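Local coordinates for polar amino acid ABC uptake transporter substrate binding protein (PDB 3HV1) that probably binds polar amino acids outside the cell and delivers them to a membrane-bound ABC uptake transporter, at residues Gln13-Thr16 with Tyr17-Glu20; Ser137-Asp140 with Ala141-Ser145; Glu231-Tyr234 with Lys235-Glu238. All coordinates share one frame; numbering follows the deposited sequence.

Contact 1 (Gln13-Thr16 with Tyr17-Glu20)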
loop_
_atom_site.group_PDB
_atom_site.type_symbol
_atom_site.label_atom_id
_atom_site.label_comp_id
_atom_site.label_asym_id
_atom_site.label_seq_id
_atom_site.Cartn_x
_atom_site.Cartn_y
_atom_site.Cartn_z
ATOM N N GLN A 13 -12.444 1.701 -21.319
ATOM C CA GLN A 13 -13.719 1.122 -21.711
ATOM C C GLN A 13 -14.782 0.983 -20.632
ATOM O O GLN A 13 -15.720 0.207 -20.803
ATOM C CB GLN A 13 -13.495 -0.252 -22.338
ATOM C CG GLN A 13 -12.662 -0.259 -23.600
ATOM C CD GLN A 13 -12.672 -1.617 -24.262
ATOM O OE1 GLN A 13 -13.661 -2.012 -24.870
ATOM N NE2 GLN A 13 -11.576 -2.349 -24.128
ATOM N N TRP A 14 -14.672 1.714 -19.529
ATOM C CA TRP A 14 -15.690 1.569 -18.492
ATOM C C TRP A 14 -17.079 1.761 -19.092
ATOM O O TRP A 14 -18.021 1.051 -18.744
ATOM C CB TRP A 14 -15.472 2.554 -17.339
ATOM C CG TRP A 14 -16.497 2.386 -16.249
ATOM C CD1 TRP A 14 -17.474 3.272 -15.899
ATOM C CD2 TRP A 14 -16.681 1.235 -15.409
ATOM N NE1 TRP A 14 -18.255 2.749 -14.900
ATOM C CE2 TRP A 14 -17.795 1.500 -14.578
ATOM C CE3 TRP A 14 -16.018 0.005 -15.282
ATOM C CZ2 TRP A 14 -18.263 0.578 -13.628
ATOM C CZ3 TRP A 14 -16.483 -0.915 -14.335
ATOM C CH2 TRP A 14 -17.595 -0.619 -13.523
ATOM N N GLN A 15 -17.195 2.718 -20.006
ATOM C CA GLN A 15 -18.464 2.994 -20.671
ATOM C C GLN A 15 -18.982 1.786 -21.433
ATOM O O GLN A 15 -20.181 1.515 -21.447
ATOM C CB GLN A 15 -18.303 4.170 -21.632
ATOM C CG GLN A 15 -18.632 5.501 -21.003
ATOM C CD GLN A 15 -20.119 5.656 -20.773
ATOM O OE1 GLN A 15 -20.897 5.732 -21.727
ATOM N NE2 GLN A 15 -20.527 5.691 -19.509
ATOM N N THR A 16 -18.071 1.063 -22.069
ATOM C CA THR A 16 -18.442 -0.116 -22.830
ATOM C C THR A 16 -18.836 -1.266 -21.905
ATOM O O THR A 16 -19.867 -1.906 -22.110
ATOM C CB THR A 16 -17.288 -0.544 -23.758
ATOM O OG1 THR A 16 -17.097 0.462 -24.762
ATOM C CG2 THR A 16 -17.589 -1.867 -24.430
ATOM N N TYR A 17 -18.034 -1.516 -20.876
ATOM C CA TYR A 17 -18.340 -2.595 -19.943
ATOM C C TYR A 17 -19.731 -2.440 -19.341
ATOM O O TYR A 17 -20.490 -3.395 -19.275
ATOM C CB TYR A 17 -17.306 -2.653 -18.816
ATOM C CG TYR A 17 -15.880 -2.816 -19.284
ATOM C CD1 TYR A 17 -15.538 -3.777 -20.237
ATOM C CD2 TYR A 17 -14.865 -2.023 -18.758
ATOM C CE1 TYR A 17 -14.208 -3.938 -20.654
ATOM C CE2 TYR A 17 -13.546 -2.176 -19.165
ATOM C CZ TYR A 17 -13.223 -3.132 -20.109
ATOM O OH TYR A 17 -11.910 -3.278 -20.492
ATOM N N THR A 18 -20.061 -1.237 -18.889
ATOM C CA THR A 18 -21.368 -0.995 -18.298
ATOM C C THR A 18 -22.454 -1.083 -19.362
ATOM O O THR A 18 -23.527 -1.630 -19.119
ATOM C CB THR A 18 -21.444 0.390 -17.665
ATOM O OG1 THR A 18 -21.041 1.370 -18.629
ATOM C CG2 THR A 18 -20.547 0.471 -16.446
ATOM N N LYS A 19 -22.169 -0.539 -20.541
ATOM C CA LYS A 19 -23.130 -0.559 -21.636
ATOM C C LYS A 19 -23.415 -1.980 -22.105
ATOM O O LYS A 19 -24.571 -2.383 -22.182
ATOM C CB LYS A 19 -22.631 0.290 -22.814
ATOM C CG LYS A 19 -23.303 -0.026 -24.161
ATOM C CD LYS A 19 -24.827 -0.007 -24.065
ATOM C CE LYS A 19 -25.476 -0.487 -25.367
ATOM N NZ LYS A 19 -26.959 -0.641 -25.246
ATOM N N GLU A 20 -22.365 -2.732 -22.424
ATOM C CA GLU A 20 -22.533 -4.107 -22.884
ATOM C C GLU A 20 -22.845 -5.019 -21.708
ATOM O O GLU A 20 -23.191 -6.186 -21.894
ATOM C CB GLU A 20 -21.267 -4.620 -23.577
ATOM C CG GLU A 20 -20.678 -3.686 -24.614
ATOM C CD GLU A 20 -19.584 -4.350 -25.431
ATOM O OE1 GLU A 20 -18.864 -5.214 -24.884
ATOM O OE2 GLU A 20 -19.433 -4.002 -26.622
#

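Contact 2 (Ser137-Asp140 with Ala141-Ser145)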
loop_
_atom_site.group_PDB
_atom_site.type_symbol
_atom_site.label_atom_id
_atom_site.label_comp_id
_atom_site.label_asym_id
_atom_site.label_seq_id
_atom_site.Cartn_x
_atom_site.Cartn_y
_atom_site.Cartn_z
ATOM N N SER A 137 6.859 -23.094 -2.202
ATOM C CA SER A 137 7.514 -21.837 -1.868
ATOM C C SER A 137 7.965 -21.862 -0.410
ATOM O O SER A 137 8.938 -21.209 -0.035
ATOM C CB SER A 137 6.552 -20.671 -2.110
ATOM O OG SER A 137 5.287 -20.931 -1.528
ATOM N N GLY A 138 7.255 -22.631 0.411
ATOM C CA GLY A 138 7.616 -22.735 1.816
ATOM C C GLY A 138 8.947 -23.441 2.001
ATOM O O GLY A 138 9.764 -23.044 2.831
ATOM N N TYR A 139 9.169 -24.496 1.225
ATOM C CA TYR A 139 10.414 -25.248 1.304
ATOM C C TYR A 139 11.589 -24.294 1.094
ATOM O O TYR A 139 12.500 -24.218 1.917
ATOM C CB TYR A 139 10.426 -26.345 0.236
ATOM C CG TYR A 139 11.678 -27.192 0.231
ATOM C CD1 TYR A 139 11.983 -28.032 1.304
ATOM C CD2 TYR A 139 12.570 -27.143 -0.840
ATOM C CE1 TYR A 139 13.146 -28.801 1.311
ATOM C CE2 TYR A 139 13.738 -27.905 -0.843
ATOM C CZ TYR A 139 14.020 -28.731 0.237
ATOM O OH TYR A 139 15.177 -29.477 0.246
ATOM N N ASP A 140 11.544 -23.548 -0.002
ATOM C CA ASP A 140 12.600 -22.596 -0.332
ATOM C C ASP A 140 12.751 -21.491 0.706
ATOM O O ASP A 140 13.867 -21.050 0.994
ATOM C CB ASP A 140 12.333 -21.978 -1.707
ATOM C CG ASP A 140 12.784 -22.871 -2.842
ATOM O OD1 ASP A 140 12.373 -24.049 -2.881
ATOM O OD2 ASP A 140 13.558 -22.391 -3.699
ATOM N N ALA A 141 11.630 -21.042 1.263
ATOM C CA ALA A 141 11.648 -19.978 2.263
ATOM C C ALA A 141 12.263 -20.488 3.558
ATOM O O ALA A 141 12.975 -19.761 4.252
ATOM C CB ALA A 141 10.233 -19.476 2.513
ATOM N N PHE A 142 11.984 -21.747 3.873
ATOM C CA PHE A 142 12.505 -22.372 5.076
ATOM C C PHE A 142 14.027 -22.317 5.072
ATOM O O PHE A 142 14.648 -21.999 6.084
ATOM C CB PHE A 142 12.054 -23.827 5.139
ATOM C CG PHE A 142 12.597 -24.584 6.314
ATOM C CD1 PHE A 142 12.103 -24.358 7.592
ATOM C CD2 PHE A 142 13.588 -25.546 6.138
ATOM C CE1 PHE A 142 12.582 -25.080 8.681
ATOM C CE2 PHE A 142 14.078 -26.275 7.222
ATOM C CZ PHE A 142 13.572 -26.042 8.494
ATOM N N ASN A 143 14.621 -22.632 3.924
ATOM C CA ASN A 143 16.074 -22.626 3.781
ATOM C C ASN A 143 16.659 -21.222 3.648
ATOM O O ASN A 143 17.655 -20.900 4.293
ATOM C CB ASN A 143 16.492 -23.451 2.561
ATOM C CG ASN A 143 16.149 -24.918 2.703
ATOM O OD1 ASN A 143 16.517 -25.560 3.684
ATOM N ND2 ASN A 143 15.443 -25.458 1.720
ATOM N N ALA A 144 16.032 -20.396 2.814
ATOM C CA ALA A 144 16.492 -19.030 2.568
ATOM C C ALA A 144 16.588 -18.169 3.822
ATOM O O ALA A 144 17.448 -17.291 3.912
ATOM C CB ALA A 144 15.586 -18.355 1.541
ATOM N N SER A 145 15.702 -18.412 4.783
ATOM C CA SER A 145 15.695 -17.659 6.036
ATOM C C SER A 145 15.687 -18.647 7.199
ATOM O O SER A 145 14.682 -18.800 7.889
ATOM C CB SER A 145 14.457 -16.763 6.108
ATOM O OG SER A 145 14.356 -15.940 4.960
#

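Contact 3 (Glu231-Tyr234 with Lys235-Glu238)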
loop_
_atom_site.group_PDB
_atom_site.type_symbol
_atom_site.label_atom_id
_atom_site.label_comp_id
_atom_site.label_asym_id
_atom_site.label_seq_id
_atom_site.Cartn_x
_atom_site.Cartn_y
_atom_site.Cartn_z
ATOM N N GLU A 231 -14.518 -2.252 -1.301
ATOM C CA GLU A 231 -14.946 -1.505 -0.130
ATOM C C GLU A 231 -16.430 -1.657 0.119
ATOM O O GLU A 231 -16.861 -1.825 1.255
ATOM C CB GLU A 231 -14.598 -0.023 -0.284
ATOM C CG GLU A 231 -13.111 0.249 -0.406
ATOM C CD GLU A 231 -12.800 1.736 -0.376
ATOM O OE1 GLU A 231 -13.157 2.396 0.627
ATOM O OE2 GLU A 231 -12.206 2.241 -1.351
ATOM N N THR A 232 -17.214 -1.592 -0.953
ATOM C CA THR A 232 -18.654 -1.735 -0.843
ATOM C C THR A 232 -19.046 -3.102 -0.293
ATOM O O THR A 232 -19.918 -3.199 0.575
ATOM C CB THR A 232 -19.330 -1.502 -2.214
ATOM O OG1 THR A 232 -19.017 -0.176 -2.672
ATOM C CG2 THR A 232 -20.825 -1.633 -2.103
ATOM N N LEU A 233 -18.395 -4.157 -0.785
ATOM C CA LEU A 233 -18.689 -5.516 -0.335
ATOM C C LEU A 233 -18.283 -5.727 1.114
ATOM O O LEU A 233 -18.927 -6.486 1.830
ATOM C CB LEU A 233 -17.971 -6.542 -1.225
ATOM C CG LEU A 233 -18.391 -6.515 -2.697
ATOM C CD1 LEU A 233 -17.536 -7.512 -3.497
ATOM C CD2 LEU A 233 -19.861 -6.877 -2.808
ATOM N N TYR A 234 -17.206 -5.078 1.546
ATOM C CA TYR A 234 -16.787 -5.216 2.939
ATOM C C TYR A 234 -17.790 -4.472 3.832
ATOM O O TYR A 234 -18.138 -4.941 4.919
ATOM C CB TYR A 234 -15.371 -4.654 3.155
ATOM C CG TYR A 234 -14.742 -5.201 4.421
ATOM C CD1 TYR A 234 -14.218 -6.492 4.460
ATOM C CD2 TYR A 234 -14.784 -4.475 5.613
ATOM C CE1 TYR A 234 -13.765 -7.054 5.661
ATOM C CE2 TYR A 234 -14.334 -5.019 6.809
ATOM C CZ TYR A 234 -13.830 -6.306 6.834
ATOM O OH TYR A 234 -13.402 -6.840 8.028
ATOM N N LYS A 235 -18.252 -3.310 3.370
ATOM C CA LYS A 235 -19.227 -2.516 4.128
ATOM C C LYS A 235 -20.569 -3.223 4.272
ATOM O O LYS A 235 -21.188 -3.155 5.332
ATOM C CB LYS A 235 -19.459 -1.150 3.465
ATOM C CG LYS A 235 -18.656 0.004 4.046
ATOM C CD LYS A 235 -17.203 -0.012 3.610
ATOM C CE LYS A 235 -16.495 1.286 4.011
ATOM N NZ LYS A 235 -15.108 1.396 3.448
ATOM N N ASN A 236 -21.028 -3.899 3.214
ATOM C CA ASN A 236 -22.311 -4.586 3.299
ATOM C C ASN A 236 -22.235 -6.038 3.768
ATOM O O ASN A 236 -23.256 -6.711 3.861
ATOM C CB ASN A 236 -23.095 -4.485 1.974
ATOM C CG ASN A 236 -22.520 -5.345 0.863
ATOM O OD1 ASN A 236 -21.715 -6.250 1.098
ATOM N ND2 ASN A 236 -22.954 -5.070 -0.365
ATOM N N GLY A 237 -21.029 -6.506 4.078
ATOM C CA GLY A 237 -20.871 -7.863 4.582
ATOM C C GLY A 237 -20.617 -8.978 3.582
ATOM O O GLY A 237 -20.262 -10.092 3.972
ATOM N N GLU A 238 -20.785 -8.706 2.296
ATOM C CA GLU A 238 -20.573 -9.755 1.307
ATOM C C GLU A 238 -19.133 -10.246 1.220
ATOM O O GLU A 238 -18.899 -11.437 1.026
ATOM C CB GLU A 238 -21.045 -9.307 -0.077
ATOM C CG GLU A 238 -22.566 -9.283 -0.237
ATOM C CD GLU A 238 -23.240 -10.566 0.232
ATOM O OE1 GLU A 238 -22.758 -11.665 -0.120
ATOM O OE2 GLU A 238 -24.262 -10.469 0.951
#

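Contact 1 (Gln13-Thr16 with Tyr17-Glu20)
Q13 and Y17 meet one turn apart at the start of helix 14-20, where the N-cap residue lies against one face of the phenol ring. CB of Q13 stands 3.9 Å from the centroid of the Y17 ring, 24° off its normal, a CH-pi contact over the face. The carbonyl O of Q13 lies over a face as well, displaced toward the rim, while it accepts the backbone N-H of Y17 at 2.9 Å between O and N.

A second CH-pi pair follows one residue on. Because T18 holds CG2 anti to its own carbonyl carbon, this methyl is carried over a face of the W14 indole, 3.8 Å from the centroid of the five-membered ring. The same torsion, chi1 53°, turns OG1 of T18 back to the preceding turn, 2.9 Å from O of Q15 and 3.0 Å from O of W14.

Farther out, D219 ties the two ends of the first pair, accepting from Q13 N through OD1 and bonding Y17 OH through OD2. The W14 indole packs on L222 and K225 of helix 220-236 and meets the Y58 ring edge-to-face. The chemistry is thus divided: methyl and methylene groups pad the aromatic faces, while one carboxylate fixes the cap and the phenol hydroxyl, tying helix 14-20 to the start of helix 220-236.

Contact 2 (Ser137-Asp140 with Ala141-Ser145)
Y139 carries its ring with CG trans to the backbone N (chi1 -180°), and N143, one turn later, swings its amide back with CG beside its own N (chi1 -64°); together these torsions set the amide against the phenol. Both residues belong to helix 137-144, the crossover helix of a beta-alpha-beta unit between the parallel strands 130-133 and 158-161.

The main chain supplies the framework. A141 N donates to S137 O at 3.0 Å, F142 N to G138 O at 2.8 Å, and A144 N to D140 O at 2.9 Å, whereas the bond from N143 N to Y139 O is weak. Small side chains accompany these bonds: the methyl of A144 comes within 3.2 Å of O of D140.

The aromatic residues seat the helix on its sheet. Y139 touches V158 and Q160 of strand 158-161, and F142 reaches V158 as well as V153 and Y206 in loops. On the other side of its amide, N143 OD1 accepts a weak hydrogen bond from K150 NZ, which may help to set the rotation of the group. The amide plane stands 89° from the Y139 ring plane, with ND2 of N143 above the ring centre and 3.9 Å from CZ of Y139.

Contact 3 (Glu231-Tyr234 with Lys235-Glu238)
K235 N donates to E231 O at 2.9 Å, and the lysine side chain then doubles back over that same carbonyl. Its chain bends at chi2 (76°), bringing CD of K235 to 3.0 Å from O of E231 and laying the two side chains alongside each other, pointing the same way. They end in a salt bridge that is rather long, 3.6 Å from E231 OE1 to K235 NZ.

The next bond, N236 N to T232 O at 2.9 Å, comes close to the end of helix 220-236. Here the N236 side chain also caps the turn: OD1 accepts the backbone N-H of E238 at 2.9 Å, an Asx turn, with an N-H...O angle of 167°. G237, between them, has a positive phi of 91° and occupies the N-cap position of helix 238-247; its N gives Y234 O only a weak bond.

CD2 of L233 rests 3.8 Å from CB of E238, and the leucine is buried against L50, A53 and V54 of helix 46-56. Y234 OH bonds D250, while Y234 O accepts from Q240 NE2. The chemistry implies a helix-to-helix junction held in two ways: the N236 amide oxygen spans the turn at G237, and L233 packs beneath it.

In the fold
The three contacts follow one another along the chain, each joining residues about one turn apart in a helix or at a helix junction. Contact 1 lies on helix 14-20, contact 2 on helix 137-144 and contact 3 at the end of helix 220-236. Contacts 1 and 3 are connected by that last helix, whose first turns pack on W14 and Y17; their centres are 23 Å apart and their nearest atoms about 11 Å. Contact 2 lies across the chain's centre from both, its centre 44 Å from that of contact 1 and 35 Å from that of contact 3. This spread agrees with the two-lobed fold of family 3 solute-binding proteins, in which ligand is typically held between lobes.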